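Local coordinates for Iron(III) ABC transporter, periplasmic iron-compound-binding protein (Vibrio cholerae, PDB 3TEF) that probably binds catecholate siderophores carrying iron in the periplasm and delivers them to an inner-membrane ABC transporter for iron uptake, at residues F185-T190 and A275-S280; E139-Q144 and A269-V274; L161-G166 and S176-V181; T230-T235 and I252-V257. All blocks are in the same frame, centred on the assembly; numbering follows the deposited sequence.

Interaction 1. Residues F185-T190 and A275-S280; sequences FGFSET and ADMKAS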
loop_
_atom_site.group_PDB
_atom_site.type_symbol
_atom_site.label_atom_id
_atom_site.label_comp_id
_atom_site.label_asym_id
_atom_site.label_seq_id
_atom_site.Cartn_x
_atom_site.Cartn_y
_atom_site.Cartn_z
ATOM N N PHE A 185 8.026 1.467 -11.669
ATOM C CA PHE A 185 7.234 1.702 -12.863
ATOM C C PHE A 185 7.978 2.550 -13.894
ATOM O O PHE A 185 7.512 2.718 -15.023
ATOM C CB PHE A 185 5.900 2.341 -12.482
ATOM C CG PHE A 185 4.942 1.389 -11.818
ATOM C CD1 PHE A 185 4.633 0.171 -12.405
ATOM C CD2 PHE A 185 4.360 1.703 -10.598
ATOM C CE1 PHE A 185 3.745 -0.709 -11.805
ATOM C CE2 PHE A 185 3.468 0.821 -9.983
ATOM C CZ PHE A 185 3.153 -0.380 -10.587
ATOM N N GLY A 186 9.115 3.103 -13.481
ATOM C CA GLY A 186 10.049 3.718 -14.408
ATOM C C GLY A 186 9.844 5.172 -14.786
ATOM O O GLY A 186 10.441 5.648 -15.756
ATOM N N PHE A 187 9.012 5.894 -14.043
ATOM C CA PHE A 187 8.890 7.329 -14.264
ATOM C C PHE A 187 10.083 8.033 -13.637
ATOM O O PHE A 187 10.718 7.507 -12.725
ATOM C CB PHE A 187 7.613 7.872 -13.619
ATOM C CG PHE A 187 6.354 7.518 -14.348
ATOM C CD1 PHE A 187 5.983 8.200 -15.493
ATOM C CD2 PHE A 187 5.512 6.530 -13.859
ATOM C CE1 PHE A 187 4.819 7.884 -16.153
ATOM C CE2 PHE A 187 4.334 6.208 -14.515
ATOM C CZ PHE A 187 3.982 6.888 -15.661
ATOM N N SER A 188 10.387 9.233 -14.117
ATOM C CA SER A 188 11.328 10.091 -13.409
ATOM C C SER A 188 10.519 11.163 -12.677
ATOM O O SER A 188 9.369 11.427 -13.032
ATOM C CB SER A 188 12.336 10.722 -14.379
ATOM O OG SER A 188 11.682 11.559 -15.318
ATOM N N GLU A 189 11.104 11.764 -11.649
ATOM C CA GLU A 189 10.409 12.808 -10.901
ATOM C C GLU A 189 10.379 14.111 -11.693
ATOM O O GLU A 189 11.417 14.571 -12.174
ATOM C CB GLU A 189 11.090 13.055 -9.560
ATOM C CG GLU A 189 11.196 11.855 -8.631
ATOM C CD GLU A 189 11.931 12.220 -7.347
ATOM O OE1 GLU A 189 12.559 13.291 -7.321
ATOM O OE2 GLU A 189 11.884 11.462 -6.363
ATOM N N THR A 190 9.199 14.711 -11.826
ATOM C CA THR A 190 9.097 16.033 -12.436
ATOM C C THR A 190 10.026 16.965 -11.683
ATOM O O THR A 190 10.905 17.588 -12.270
ATOM C CB THR A 190 7.671 16.612 -12.376
ATOM O OG1 THR A 190 6.758 15.724 -13.026
ATOM C CG2 THR A 190 7.618 17.964 -13.070
ATOM N N ALA A 275 -2.670 -2.154 -12.889
ATOM C CA ALA A 275 -3.772 -1.745 -13.761
ATOM C C ALA A 275 -3.822 -0.226 -13.908
ATOM O O ALA A 275 -4.037 0.286 -15.007
ATOM C CB ALA A 275 -5.103 -2.273 -13.252
ATOM N N ASP A 276 -3.630 0.496 -12.806
ATOM C CA ASP A 276 -3.666 1.955 -12.853
ATOM C C ASP A 276 -2.556 2.503 -13.743
ATOM O O ASP A 276 -2.780 3.432 -14.521
ATOM C CB ASP A 276 -3.554 2.586 -11.457
ATOM C CG ASP A 276 -4.813 2.431 -10.623
ATOM O OD1 ASP A 276 -5.894 2.117 -11.179
ATOM O OD2 ASP A 276 -4.723 2.648 -9.390
ATOM N N MET A 277 -1.357 1.936 -13.617
ATOM C CA MET A 277 -0.211 2.394 -14.398
ATOM C C MET A 277 -0.412 2.085 -15.887
ATOM O O MET A 277 -0.114 2.913 -16.746
ATOM C CB MET A 277 1.092 1.780 -13.881
ATOM C CG MET A 277 1.540 2.259 -12.489
ATOM S SD MET A 277 2.240 3.938 -12.378
ATOM C CE MET A 277 0.757 4.923 -12.234
ATOM N N LYS A 278 -0.928 0.899 -16.186
ATOM C CA LYS A 278 -1.258 0.552 -17.572
ATOM C C LYS A 278 -2.189 1.593 -18.189
ATOM O O LYS A 278 -1.950 2.084 -19.299
ATOM C CB LYS A 278 -1.889 -0.839 -17.648
ATOM C CG LYS A 278 -0.881 -1.973 -17.524
ATOM C CD LYS A 278 -1.559 -3.335 -17.634
ATOM C CE LYS A 278 -0.539 -4.466 -17.685
ATOM N NZ LYS A 278 0.259 -4.441 -18.943
ATOM N N ALA A 279 -3.240 1.937 -17.451
ATOM C CA ALA A 279 -4.232 2.894 -17.918
ATOM C C ALA A 279 -3.609 4.251 -18.236
ATOM O O ALA A 279 -3.961 4.874 -19.237
ATOM C CB ALA A 279 -5.355 3.036 -16.901
ATOM N N SER A 280 -2.679 4.705 -17.401
ATOM C CA SER A 280 -2.045 6.001 -17.632
ATOM C C SER A 280 -0.869 5.880 -18.599
ATOM O O SER A 280 -1.015 6.106 -19.800
ATOM C CB SER A 280 -1.589 6.634 -16.318
ATOM O OG SER A 280 -0.328 6.133 -15.912
#

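Interaction 2. Residues E139-Q144 and A269-V274; sequences EQVDAQ and ATEQMV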
loop_
_atom_site.group_PDB
_atom_site.type_symbol
_atom_site.label_atom_id
_atom_site.label_comp_id
_atom_site.label_asym_id
_atom_site.label_seq_id
_atom_site.Cartn_x
_atom_site.Cartn_y
_atom_site.Cartn_z
ATOM N N GLU A 139 6.061 -14.236 -10.173
ATOM C CA GLU A 139 6.469 -14.288 -11.572
ATOM C C GLU A 139 5.486 -13.518 -12.446
ATOM O O GLU A 139 5.891 -12.777 -13.355
ATOM C CB GLU A 139 6.596 -15.736 -12.052
ATOM C CG GLU A 139 6.848 -15.860 -13.556
ATOM C CD GLU A 139 7.416 -17.215 -13.949
ATOM O OE1 GLU A 139 7.335 -18.158 -13.130
ATOM O OE2 GLU A 139 7.952 -17.339 -15.074
ATOM N N GLN A 140 4.198 -13.693 -12.161
ATOM C CA GLN A 140 3.135 -13.042 -12.917
ATOM C C GLN A 140 3.226 -11.521 -12.806
ATOM O O GLN A 140 3.240 -10.805 -13.809
ATOM C CB GLN A 140 1.761 -13.523 -12.425
ATOM C CG GLN A 140 0.587 -12.824 -13.091
ATOM C CD GLN A 140 -0.766 -13.274 -12.556
ATOM O OE1 GLN A 140 -0.857 -13.991 -11.554
ATOM N NE2 GLN A 140 -1.829 -12.846 -13.230
ATOM N N VAL A 141 3.297 -11.034 -11.574
ATOM C CA VAL A 141 3.265 -9.600 -11.321
ATOM C C VAL A 141 4.566 -8.920 -11.758
ATOM O O VAL A 141 4.556 -7.807 -12.289
ATOM C CB VAL A 141 2.974 -9.319 -9.833
ATOM C CG1 VAL A 141 3.123 -7.833 -9.535
ATOM C CG2 VAL A 141 1.577 -9.820 -9.475
ATOM N N ASP A 142 5.681 -9.606 -11.552
ATOM C CA ASP A 142 6.983 -9.081 -11.944
ATOM C C ASP A 142 7.018 -8.734 -13.432
ATOM O O ASP A 142 7.600 -7.720 -13.829
ATOM C CB ASP A 142 8.082 -10.080 -11.595
ATOM C CG ASP A 142 9.482 -9.493 -11.745
ATOM O OD1 ASP A 142 9.725 -8.353 -11.280
ATOM O OD2 ASP A 142 10.344 -10.177 -12.331
ATOM N N ALA A 143 6.386 -9.566 -14.257
ATOM C CA ALA A 143 6.415 -9.326 -15.695
ATOM C C ALA A 143 5.689 -8.035 -16.046
ATOM O O ALA A 143 6.099 -7.307 -16.954
ATOM C CB ALA A 143 5.820 -10.510 -16.458
ATOM N N GLN A 144 4.615 -7.765 -15.312
ATOM C CA GLN A 144 3.817 -6.556 -15.479
ATOM C C GLN A 144 4.610 -5.301 -15.099
ATOM O O GLN A 144 4.614 -4.312 -15.840
ATOM C CB GLN A 144 2.524 -6.659 -14.661
ATOM C CG GLN A 144 1.541 -7.733 -15.156
ATOM C CD GLN A 144 0.395 -7.999 -14.185
ATOM O OE1 GLN A 144 0.587 -8.046 -12.968
ATOM N NE2 GLN A 144 -0.812 -8.167 -14.726
ATOM N N ALA A 269 -4.068 -5.247 -4.183
ATOM C CA ALA A 269 -3.640 -3.862 -4.246
ATOM C C ALA A 269 -2.576 -3.669 -5.311
ATOM O O ALA A 269 -2.650 -2.739 -6.118
ATOM C CB ALA A 269 -3.116 -3.408 -2.866
ATOM N N THR A 270 -1.601 -4.570 -5.328
ATOM C CA THR A 270 -0.491 -4.458 -6.256
ATOM C C THR A 270 -0.977 -4.697 -7.675
ATOM O O THR A 270 -0.548 -4.023 -8.601
ATOM C CB THR A 270 0.649 -5.416 -5.887
ATOM O OG1 THR A 270 1.126 -5.087 -4.579
ATOM C CG2 THR A 270 1.785 -5.284 -6.888
ATOM N N GLU A 271 -1.899 -5.635 -7.835
ATOM C CA GLU A 271 -2.510 -5.845 -9.147
ATOM C C GLU A 271 -3.260 -4.616 -9.639
ATOM O O GLU A 271 -3.200 -4.274 -10.829
ATOM C CB GLU A 271 -3.386 -7.088 -9.127
ATOM C CG GLU A 271 -2.519 -8.323 -9.008
ATOM C CD GLU A 271 -3.308 -9.588 -8.833
ATOM O OE1 GLU A 271 -4.457 -9.523 -8.351
ATOM O OE2 GLU A 271 -2.771 -10.657 -9.182
ATOM N N GLN A 272 -3.928 -3.924 -8.718
ATOM C CA GLN A 272 -4.584 -2.665 -9.050
ATOM C C GLN A 272 -3.600 -1.545 -9.395
ATOM O O GLN A 272 -3.860 -0.748 -10.299
ATOM C CB GLN A 272 -5.526 -2.221 -7.926
ATOM C CG GLN A 272 -6.346 -0.982 -8.254
ATOM C CD GLN A 272 -7.359 -1.233 -9.353
ATOM O OE1 GLN A 272 -8.179 -2.142 -9.248
ATOM N NE2 GLN A 272 -7.286 -0.446 -10.425
ATOM N N MET A 273 -2.487 -1.459 -8.660
ATOM C CA MET A 273 -1.455 -0.483 -9.002
ATOM C C MET A 273 -0.995 -0.687 -10.440
ATOM O O MET A 273 -0.836 0.272 -11.188
ATOM C CB MET A 273 -0.256 -0.598 -8.056
ATOM C CG MET A 273 -0.595 -0.256 -6.597
ATOM S SD MET A 273 0.713 -0.734 -5.463
ATOM C CE MET A 273 2.060 0.287 -6.077
ATOM N N VAL A 274 -0.736 -1.940 -10.798
ATOM C CA VAL A 274 -0.348 -2.273 -12.169
ATOM C C VAL A 274 -1.418 -1.824 -13.175
ATOM O O VAL A 274 -1.113 -1.170 -14.183
ATOM C CB VAL A 274 -0.080 -3.780 -12.323
ATOM C CG1 VAL A 274 -0.083 -4.176 -13.800
ATOM C CG2 VAL A 274 1.240 -4.150 -11.671
#

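Interaction 3. Residues L161-G166 and S176-V181; sequences LVMSSG and SRFSSV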
loop_
_atom_site.group_PDB
_atom_site.type_symbol
_atom_site.label_atom_id
_atom_site.label_comp_id
_atom_site.label_asym_id
_atom_site.label_seq_id
_atom_site.Cartn_x
_atom_site.Cartn_y
_atom_site.Cartn_z
ATOM N N LEU A 161 3.560 13.063 -8.372
ATOM C CA LEU A 161 2.581 12.359 -7.556
ATOM C C LEU A 161 2.021 13.375 -6.575
ATOM O O LEU A 161 2.771 13.968 -5.817
ATOM C CB LEU A 161 3.251 11.203 -6.805
ATOM C CG LEU A 161 2.415 10.175 -6.023
ATOM C CD1 LEU A 161 1.668 10.805 -4.831
ATOM C CD2 LEU A 161 1.450 9.418 -6.918
ATOM N N VAL A 162 0.710 13.585 -6.619
ATOM C CA VAL A 162 0.064 14.560 -5.747
ATOM C C VAL A 162 -1.006 13.872 -4.931
ATOM O O VAL A 162 -1.838 13.153 -5.475
ATOM C CB VAL A 162 -0.576 15.709 -6.548
ATOM C CG1 VAL A 162 -1.266 16.703 -5.606
ATOM C CG2 VAL A 162 0.476 16.424 -7.375
ATOM N N MET A 163 -0.990 14.104 -3.623
ATOM C CA MET A 163 -2.069 13.623 -2.772
ATOM C C MET A 163 -2.917 14.811 -2.361
ATOM O O MET A 163 -2.393 15.891 -2.136
ATOM C CB MET A 163 -1.510 12.930 -1.531
ATOM C CG MET A 163 -2.599 12.440 -0.597
ATOM S SD MET A 163 -1.939 11.334 0.643
ATOM C CE MET A 163 -2.721 9.818 0.158
ATOM N N SER A 164 -4.227 14.611 -2.295
ATOM C CA SER A 164 -5.149 15.651 -1.845
ATOM C C SER A 164 -5.890 15.166 -0.607
ATOM O O SER A 164 -6.435 14.064 -0.588
ATOM C CB SER A 164 -6.136 16.018 -2.951
ATOM O OG SER A 164 -7.147 16.905 -2.487
ATOM N N SER A 165 -5.892 15.992 0.432
ATOM C CA SER A 165 -6.513 15.611 1.690
ATOM C C SER A 165 -6.960 16.866 2.429
ATOM O O SER A 165 -6.141 17.711 2.772
ATOM C CB SER A 165 -5.518 14.837 2.556
ATOM O OG SER A 165 -6.094 14.482 3.804
ATOM N N GLY A 166 -8.260 16.981 2.664
ATOM C CA GLY A 166 -8.800 18.106 3.405
ATOM C C GLY A 166 -8.424 19.454 2.824
ATOM O O GLY A 166 -8.284 20.439 3.557
ATOM N N SER A 176 9.836 7.681 -1.133
ATOM C CA SER A 176 8.648 7.860 -0.327
ATOM C C SER A 176 7.816 6.585 -0.365
ATOM O O SER A 176 8.184 5.595 -1.014
ATOM C CB SER A 176 7.807 9.002 -0.896
ATOM O OG SER A 176 7.141 8.573 -2.077
ATOM N N ARG A 177 6.680 6.624 0.318
ATOM C CA ARG A 177 5.761 5.504 0.299
ATOM C C ARG A 177 5.293 5.213 -1.127
ATOM O O ARG A 177 4.793 4.128 -1.397
ATOM C CB ARG A 177 4.558 5.797 1.190
ATOM C CG ARG A 177 3.764 7.032 0.769
ATOM C CD ARG A 177 2.806 7.451 1.882
ATOM N NE ARG A 177 1.824 6.407 2.167
ATOM C CZ ARG A 177 1.212 6.253 3.336
ATOM N NH1 ARG A 177 1.487 7.069 4.356
ATOM N NH2 ARG A 177 0.325 5.279 3.495
ATOM N N PHE A 178 5.439 6.183 -2.028
ATOM C CA PHE A 178 5.044 5.971 -3.430
ATOM C C PHE A 178 6.255 5.716 -4.327
ATOM O O PHE A 178 6.244 6.044 -5.510
ATOM C CB PHE A 178 4.203 7.141 -3.958
ATOM C CG PHE A 178 2.962 7.390 -3.162
ATOM C CD1 PHE A 178 1.909 6.488 -3.199
ATOM C CD2 PHE A 178 2.849 8.511 -2.350
ATOM C CE1 PHE A 178 0.760 6.712 -2.442
ATOM C CE2 PHE A 178 1.699 8.747 -1.606
ATOM C CZ PHE A 178 0.653 7.847 -1.653
ATOM N N SER A 179 7.293 5.120 -3.749
ATOM C CA SER A 179 8.510 4.795 -4.496
ATOM C C SER A 179 8.227 3.995 -5.778
ATOM O O SER A 179 8.943 4.132 -6.770
ATOM C CB SER A 179 9.501 4.038 -3.608
ATOM O OG SER A 179 9.042 2.738 -3.277
ATOM N N SER A 180 7.173 3.180 -5.756
ATOM C CA SER A 180 6.810 2.341 -6.903
ATOM C C SER A 180 6.771 3.117 -8.217
ATOM O O SER A 180 7.232 2.628 -9.257
ATOM C CB SER A 180 5.445 1.709 -6.660
ATOM O OG SER A 180 4.510 2.733 -6.388
ATOM N N VAL A 181 6.213 4.323 -8.166
ATOM C CA VAL A 181 6.055 5.159 -9.349
ATOM C C VAL A 181 7.384 5.354 -10.081
ATOM O O VAL A 181 7.435 5.310 -11.313
ATOM C CB VAL A 181 5.478 6.541 -8.987
ATOM C CG1 VAL A 181 5.445 7.447 -10.210
ATOM C CG2 VAL A 181 4.059 6.396 -8.404
#

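Interaction 4. Residues T230-T235 and I252-V257; sequences TNIRQT and IAYLDV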
loop_
_atom_site.group_PDB
_atom_site.type_symbol
_atom_site.label_atom_id
_atom_site.label_comp_id
_atom_site.label_asym_id
_atom_site.label_seq_id
_atom_site.Cartn_x
_atom_site.Cartn_y
_atom_site.Cartn_z
ATOM N N THR A 230 -17.409 11.296 -2.953
ATOM C CA THR A 230 -17.478 12.117 -4.158
ATOM C C THR A 230 -16.172 12.151 -4.951
ATOM O O THR A 230 -15.119 11.741 -4.463
ATOM C CB THR A 230 -17.937 13.559 -3.848
ATOM O OG1 THR A 230 -16.978 14.204 -2.996
ATOM C CG2 THR A 230 -19.296 13.541 -3.174
ATOM N N ASN A 231 -16.261 12.648 -6.180
ATOM C CA ASN A 231 -15.132 12.664 -7.103
ATOM C C ASN A 231 -14.328 13.960 -7.053
ATOM O O ASN A 231 -14.841 15.037 -7.368
ATOM C CB ASN A 231 -15.598 12.373 -8.537
ATOM C CG ASN A 231 -17.003 12.881 -8.814
ATOM O OD1 ASN A 231 -17.918 12.700 -8.002
ATOM N ND2 ASN A 231 -17.187 13.511 -9.972
ATOM N N ILE A 232 -13.064 13.839 -6.657
ATOM C CA ILE A 232 -12.165 14.984 -6.595
ATOM C C ILE A 232 -11.974 15.585 -7.981
ATOM O O ILE A 232 -11.791 16.792 -8.120
ATOM C CB ILE A 232 -10.781 14.593 -6.022
ATOM C CG1 ILE A 232 -9.920 15.837 -5.797
ATOM C CG2 ILE A 232 -10.071 13.609 -6.948
ATOM C CD1 ILE A 232 -10.599 16.896 -4.948
ATOM N N ARG A 233 -12.016 14.737 -9.005
ATOM C CA ARG A 233 -11.759 15.188 -10.369
ATOM C C ARG A 233 -12.518 16.472 -10.698
ATOM O O ARG A 233 -11.942 17.420 -11.235
ATOM C CB ARG A 233 -12.087 14.089 -11.387
ATOM C CG ARG A 233 -11.881 14.515 -12.837
ATOM C CD ARG A 233 -13.156 15.111 -13.422
ATOM N NE ARG A 233 -14.164 14.085 -13.669
ATOM C CZ ARG A 233 -15.467 14.321 -13.809
ATOM N NH1 ARG A 233 -15.936 15.558 -13.718
ATOM N NH2 ARG A 233 -16.302 13.313 -14.032
ATOM N N GLN A 234 -13.807 16.503 -10.375
ATOM C CA GLN A 234 -14.624 17.674 -10.670
ATOM C C GLN A 234 -13.985 18.956 -10.142
ATOM O O GLN A 234 -13.992 19.989 -10.810
ATOM C CB GLN A 234 -16.039 17.510 -10.104
ATOM C CG GLN A 234 -16.869 18.792 -10.121
ATOM C CD GLN A 234 -17.120 19.320 -11.524
ATOM O OE1 GLN A 234 -17.021 18.585 -12.508
ATOM N NE2 GLN A 234 -17.448 20.608 -11.621
ATOM N N THR A 235 -13.417 18.881 -8.948
ATOM C CA THR A 235 -12.845 20.057 -8.308
ATOM C C THR A 235 -11.348 20.215 -8.585
ATOM O O THR A 235 -10.854 21.336 -8.732
ATOM C CB THR A 235 -13.103 20.044 -6.788
ATOM O OG1 THR A 235 -12.830 18.737 -6.265
ATOM C CG2 THR A 235 -14.556 20.401 -6.500
ATOM N N ILE A 252 -3.597 12.756 -16.769
ATOM C CA ILE A 252 -3.900 12.852 -15.341
ATOM C C ILE A 252 -4.575 11.552 -14.939
ATOM O O ILE A 252 -5.627 11.199 -15.487
ATOM C CB ILE A 252 -4.850 14.010 -14.995
ATOM C CG1 ILE A 252 -4.258 15.353 -15.413
ATOM C CG2 ILE A 252 -5.158 14.008 -13.492
ATOM C CD1 ILE A 252 -5.155 16.534 -15.072
ATOM N N ALA A 253 -3.966 10.836 -13.998
ATOM C CA ALA A 253 -4.503 9.562 -13.540
ATOM C C ALA A 253 -4.930 9.662 -12.081
ATOM O O ALA A 253 -4.158 10.128 -11.241
ATOM C CB ALA A 253 -3.473 8.470 -13.705
ATOM N N TYR A 254 -6.154 9.231 -11.786
ATOM C CA TYR A 254 -6.649 9.200 -10.402
ATOM C C TYR A 254 -6.466 7.806 -9.806
ATOM O O TYR A 254 -7.275 6.906 -10.028
ATOM C CB TYR A 254 -8.104 9.691 -10.326
ATOM C CG TYR A 254 -8.224 11.125 -10.790
ATOM C CD1 TYR A 254 -8.074 12.174 -9.898
ATOM C CD2 TYR A 254 -8.434 11.431 -12.135
ATOM C CE1 TYR A 254 -8.145 13.483 -10.315
ATOM C CE2 TYR A 254 -8.513 12.742 -12.564
ATOM C CZ TYR A 254 -8.368 13.765 -11.647
ATOM O OH TYR A 254 -8.432 15.078 -12.045
ATOM N N LEU A 255 -5.376 7.642 -9.062
ATOM C CA LEU A 255 -4.955 6.337 -8.570
ATOM C C LEU A 255 -5.948 5.757 -7.566
ATOM O O LEU A 255 -6.544 6.492 -6.780
ATOM C CB LEU A 255 -3.575 6.438 -7.919
ATOM C CG LEU A 255 -2.400 6.954 -8.763
ATOM C CD1 LEU A 255 -1.138 6.939 -7.935
ATOM C CD2 LEU A 255 -2.206 6.119 -10.015
ATOM N N ASP A 256 -6.104 4.440 -7.581
ATOM C CA ASP A 256 -7.010 3.788 -6.641
ATOM C C ASP A 256 -6.482 4.007 -5.227
ATOM O O ASP A 256 -5.388 3.571 -4.881
ATOM C CB ASP A 256 -7.112 2.295 -6.936
ATOM C CG ASP A 256 -8.139 1.603 -6.059
ATOM O OD1 ASP A 256 -9.332 1.583 -6.429
ATOM O OD2 ASP A 256 -7.762 1.089 -4.993
ATOM N N VAL A 257 -7.250 4.700 -4.404
ATOM C CA VAL A 257 -6.731 5.092 -3.097
ATOM C C VAL A 257 -6.472 3.898 -2.182
ATOM O O VAL A 257 -5.452 3.849 -1.504
ATOM C CB VAL A 257 -7.653 6.096 -2.393
ATOM C CG1 VAL A 257 -7.058 6.481 -1.038
ATOM C CG2 VAL A 257 -7.833 7.316 -3.266
#

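Interaction 1. Residues F185-T190 and A275-S280
In both Phe185 and Met277 the first torsion swings CG away from the residue's own C=O (chi1 -73° and -68°), and this sends each side chain toward the other. Chi1 puts Met277 CG over the ring, the bend at chi2 (-74°) brings SD back beside it, and chi3 directs the CE methyl. Met277 CG sits over the centre of one face, 3.3 Å from the centroid of the Phe185 ring. This is a CH-pi contact, and all six ring carbons are close to that one methylene. The closest is Phe185 CD2, at 3.4 Å from Met277 CG. The sulfur makes two Met-aromatic contacts. Met277 SD stands obliquely to the Phe185 ring, 4.1 Å from its centroid. It also approaches the Phe187 ring at its edge, in the ring plane, with Met277 SD 3.8 Å from Phe187 CE2. The contact joins the C-terminal helix 267-279 to the turn between helix 180-184 and strand 188-189 of the mixed sheet. Gly186, with positive phi, ends the helical path between the two phenylalanines. The long helix 131-154 closes the cluster: Phe145 stacks on Phe185, and Ile148 touches both Phe185 and Met277. At the far end of the contact Ser280 OG lies 4.4 Å from Phe187 CZ. The same hydroxyl makes a weak hydrogen bond of 3.3 Å from Ser280 OG to Met277 O.

Interaction 2. Residues E139-Q144 and A269-V274
Two helices pack side by side here, with Val141 and Gln144 of one facing Thr270, Glu271 and Val274 of the other. They are the long helix 131-154, of the kind that joins the two lobes in siderophore-binding proteins of this family, and the C-terminal helix 267-279. The two segments run nearly parallel, with axes 10.6 Å apart and crossing at 24°. No hydrogen bond links them, and the contact is van der Waals packing of aliphatic groups, plus the flank of the Gln144 amide. Val141 CG1 meets the methyl of Thr270, at 3.9 Å from Thr270 CG2. That methyl is turned anti to the backbone N (chi1 -61°, measured to OG1). The hydroxyl is held apart from this contact: Thr270 OG1 hydrogen-bonds to Tyr113 OH and to Gly266 O. Val141 CG2 reaches the aliphatic part of Glu271, 4.4 Å from Glu271 CG. The carboxylate of Glu271 forms a salt bridge to Lys137, one turn earlier on the long helix than Val141. One turn further along, Gln144 lies across Val274. Its chain is extended beyond CG, and Val274 CG1 is met first by Gln144 CB, at 3.7 Å, and then by Gln144 CD, at 3.9 Å.

Interaction 3. Residues L161-G166 and S176-V181
Leu161 CD1 lies over one face of the Phe178 ring, 4.0 Å from its centroid, and makes a CH-pi contact. The nearest ring atom is Phe178 CD2, 3.6 Å from Leu161 CD1. Leu161 extends CG away from its own N (chi1 -171°), and chi2 (-65°) then sets CD1 over the ring. Its other methyl takes a second partner, with Leu161 CD2 4.3 Å from Val181 CG2. Met163 comes to the ring differently, with its CE at the edge near the ring plane, 4.3 Å from Phe178 CZ. The opposite face of the ring is taken by Arg177 CG, offset toward the rim. Phe172 meets Phe178 edge-to-face, and Tyr261 of helix 257-262 touches both Phe178 and Met163. The backbone of Phe178 is fixed by an ST turn, in which Phe178 N donates to Ser176 OG at 2.9 Å. A type I beta turn from Ser176 to Ser179 overlaps it, and Ser176 OG also bonds to Gly173 O. The packing belongs to an alpha/beta lobe: strand 158-165 of the mixed sheet is covered on this side by the turn that leads into helix 180-184.

Interaction 4. Residues T230-T235 and I252-V257
Tyr254 reaches from its strand to Ile232 and Arg233 within a beta-alpha-beta crossover. Strands 215-220 and 252-254 are parallel neighbours in the mixed sheet, and helix 232-236 is one of the short helices in the connection between them. The bond from CA to CB of Tyr254 points toward this helix. With chi1 at -62° CG turns away from the carbonyl carbon, and the ring continues out to the helix. CD1 is the first ring atom to touch, 3.8 Å from Ile232 CG2. CE1 comes next and meets the same methyl, with Tyr254 CE1 3.9 Å from Ile232 CG2. On the other flank of the ring, but on the same side of its plane, Tyr254 CE2 lies 3.8 Å from Arg233 CG. CZ faces the first methylene of the arginine, at 3.7 Å from Arg233 CB. That methylene stands over the ring face, with Arg233 CB 4.1 Å from the Tyr254 centroid, and this is a CH-pi contact. At the tip, Tyr254 OH packs 3.6 Å from Arg233 CG. The polar partner of this hydroxyl is Glu237 OE2, to which it is hydrogen-bonded. The arginine chain bends at chi2 (-91°) and again at chi3, and its end leads away from the strand. The guanidinium plane is turned 74° from the ring plane, and the contact is made by aliphatic carbons. Asn231 ND2 lies above one face of the guanidinium, displaced toward its rim. Within the helix, Thr235 OG1 donates a hydrogen bond of 2.9 Å to Ile232 O.

Interactions 1, 2 and 3 are buried, while interaction 4 lies at the surface, where the aliphatic part of an arginine serves as packing. Interactions 1 and 2 both use helix 267-279, and they touch where Phe185 CZ packs on Met273 O. Interactions 1, 3 and 4 all reach the mixed sheet. Leu255 connects them, since its methyls pack on Leu161 of interaction 3 and Met277 of interaction 1. A polar link is added by Asp276 OD2 and Asp256 N, a probable hydrogen bond between interactions 1 and 4. Aromatic rings dominate interactions 1, 3 and 4, but the helix pair of interaction 2 meets without any ring, through aliphatic groups and the amide of Gln144.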